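Local structure of endoglucanase (Clostridium thermocellum, 2E4T) at residues N55-A60 with S68-L73. The protein hydrolyses internal beta-1,4-glucosidic links of cellulose and probably xyloglucan, this chain being the family 44 glycoside hydrolase part of a larger enzyme. Sequence-based numbering, arbitrary orientation.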
loop_
_atom_site.group_PDB
_atom_site.type_symbol
_atom_site.label_atom_id
_atom_site.label_comp_id
_atom_site.label_asym_id
_atom_site.label_seq_id
_atom_site.Cartn_x
_atom_site.Cartn_y
_atom_site.Cartn_z
ATOM N N ASN A 55 -20.523 12.176 13.047
ATOM C CA ASN A 55 -20.167 12.510 14.454
ATOM C C ASN A 55 -18.779 12.074 14.840
ATOM O O ASN A 55 -18.358 12.348 15.971
ATOM C CB ASN A 55 -21.233 11.977 15.396
ATOM C CG ASN A 55 -21.380 10.501 15.266
ATOM O OD1 ASN A 55 -20.451 9.775 14.872
ATOM N ND2 ASN A 55 -22.576 10.008 15.603
ATOM N N ASN A 56 -18.025 11.417 13.941
ATOM C CA ASN A 56 -16.628 11.010 14.150
ATOM C C ASN A 56 -16.427 9.840 15.116
ATOM O O ASN A 56 -15.257 9.507 15.372
ATOM C CB ASN A 56 -15.723 12.182 14.509
ATOM C CG ASN A 56 -15.775 13.236 13.443
ATOM O OD1 ASN A 56 -15.301 13.022 12.305
ATOM N ND2 ASN A 56 -16.364 14.373 13.766
ATOM N N PHE A 57 -17.495 9.227 15.605
ATOM C CA PHE A 57 -17.318 8.047 16.429
ATOM C C PHE A 57 -16.910 6.862 15.560
ATOM O O PHE A 57 -17.147 6.828 14.339
ATOM C CB PHE A 57 -18.599 7.735 17.207
ATOM C CG PHE A 57 -19.006 8.865 18.128
ATOM C CD1 PHE A 57 -18.123 9.395 19.043
ATOM C CD2 PHE A 57 -20.323 9.343 18.140
ATOM C CE1 PHE A 57 -18.507 10.401 19.914
ATOM C CE2 PHE A 57 -20.728 10.357 18.985
ATOM C CZ PHE A 57 -19.812 10.881 19.874
ATOM N N SER A 58 -16.324 5.855 16.209
ATOM C CA SER A 58 -15.915 4.643 15.511
ATOM C C SER A 58 -15.818 3.526 16.560
ATOM O O SER A 58 -15.914 3.782 17.765
ATOM C CB SER A 58 -14.554 4.809 14.800
ATOM O OG SER A 58 -13.510 5.070 15.731
ATOM N N ASN A 59 -15.610 2.288 16.065
ATOM C CA ASN A 59 -15.635 1.124 16.934
ATOM C C ASN A 59 -14.356 0.313 16.755
ATOM O O ASN A 59 -13.896 0.030 15.644
ATOM C CB ASN A 59 -16.892 0.276 16.629
ATOM C CG ASN A 59 -17.154 -0.752 17.728
ATOM O OD1 ASN A 59 -16.503 -1.813 17.768
ATOM N ND2 ASN A 59 -18.050 -0.427 18.665
ATOM N N ALA A 60 -13.794 -0.086 17.901
ATOM C CA ALA A 60 -12.541 -0.849 17.926
ATOM C C ALA A 60 -12.716 -2.287 17.439
ATOM O O ALA A 60 -11.696 -2.954 17.089
ATOM C CB ALA A 60 -12.013 -0.910 19.337
ATOM N N SER A 68 -17.175 1.620 21.149
ATOM C CA SER A 68 -17.422 2.815 20.347
ATOM C C SER A 68 -16.950 4.022 21.141
ATOM O O SER A 68 -17.332 4.190 22.314
ATOM C CB SER A 68 -18.903 3.002 20.070
ATOM O OG SER A 68 -19.303 2.144 18.976
ATOM N N ASP A 69 -16.104 4.870 20.522
ATOM C CA ASP A 69 -15.481 5.945 21.274
ATOM C C ASP A 69 -14.889 6.978 20.301
ATOM O O ASP A 69 -15.169 6.967 19.083
ATOM C CB ASP A 69 -14.392 5.332 22.167
ATOM C CG ASP A 69 -13.305 4.631 21.315
ATOM O OD1 ASP A 69 -13.101 5.032 20.187
ATOM O OD2 ASP A 69 -12.700 3.613 21.754
ATOM N N THR A 70 -14.161 7.936 20.877
ATOM C CA THR A 70 -13.547 9.039 20.146
ATOM C C THR A 70 -12.088 8.732 19.720
ATOM O O THR A 70 -11.353 9.668 19.369
ATOM C CB THR A 70 -13.542 10.312 21.007
ATOM O OG1 THR A 70 -12.955 9.999 22.295
ATOM C CG2 THR A 70 -14.956 10.809 21.255
ATOM N N TYR A 71 -11.707 7.455 19.650
ATOM C CA TYR A 71 -10.313 7.124 19.340
ATOM C C TYR A 71 -9.791 7.813 18.100
ATOM O O TYR A 71 -8.639 8.289 18.086
ATOM C CB TYR A 71 -10.164 5.598 19.181
ATOM C CG TYR A 71 -8.774 5.189 18.695
ATOM C CD1 TYR A 71 -7.714 5.103 19.589
ATOM C CD2 TYR A 71 -8.503 4.955 17.356
ATOM C CE1 TYR A 71 -6.422 4.775 19.132
ATOM C CE2 TYR A 71 -7.234 4.590 16.890
ATOM C CZ TYR A 71 -6.218 4.471 17.780
ATOM O OH TYR A 71 -4.951 4.119 17.358
ATOM N N LEU A 72 -10.556 7.842 16.988
ATOM C CA LEU A 72 -9.977 8.390 15.760
ATOM C C LEU A 72 -9.783 9.909 15.868
ATOM O O LEU A 72 -8.877 10.452 15.215
ATOM C CB LEU A 72 -10.781 8.022 14.521
ATOM C CG LEU A 72 -10.679 6.574 14.106
ATOM C CD1 LEU A 72 -11.622 6.293 12.954
ATOM C CD2 LEU A 72 -9.217 6.206 13.713
ATOM N N LEU A 73 -10.643 10.607 16.620
ATOM C CA LEU A 73 -10.451 12.018 16.885
ATOM C C LEU A 73 -9.135 12.265 17.632
ATOM O O LEU A 73 -8.338 13.151 17.319
ATOM C CB LEU A 73 -11.625 12.583 17.694
ATOM C CG LEU A 73 -12.927 12.690 16.915
ATOM C CD1 LEU A 73 -14.127 12.740 17.897
ATOM C CD2 LEU A 73 -12.896 13.888 15.990
HETATM O O HOH W 1 -13.598 7.692 16.814
#
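Phe57 meets Thr70 with the edge of its ring: CG2 of Thr70 lies in the ring plane, 3.8 Å from Phe57 CE1, while Asn55 O sits over the centre of one face. With chi1 at -166°, Asn59 CG swings away from the backbone N, bringing the amide nearer to Ser68; ND2 gives Ser68 OG, close to the amide plane, a fairly straight hydrogen bond of 2.9 Å. ND2 also reaches His66 O and OD1 accepts from Gly61 N, so a primary amide suits the place at both ends. One pair along, Ser58 and Asp69 form an antiparallel hydrogen-bonded pair, side chains on the opposite face, Asp69 N donating to Ser58 O at 3.0 Å. Small Ser58 fits against Leu72 CD1, 3.6 Å from its OG, which bonds Arg47 and donates to a water joining Asn56 O, Asp69 O and Leu72 N. Asp69 OD1 accepts from Tyr71 N in an Asx turn and salt-bridges the same Arg47. Asn56 crosses Leu73 at about a right angle, offering it an apolar CB while Tyr51 OH helps hold the amide. This hairpin of strands 58-59 and 67-69, extended by 121-122, leads into helix 71-75, whose Leu72 and Leu73 lean on helix 88-99.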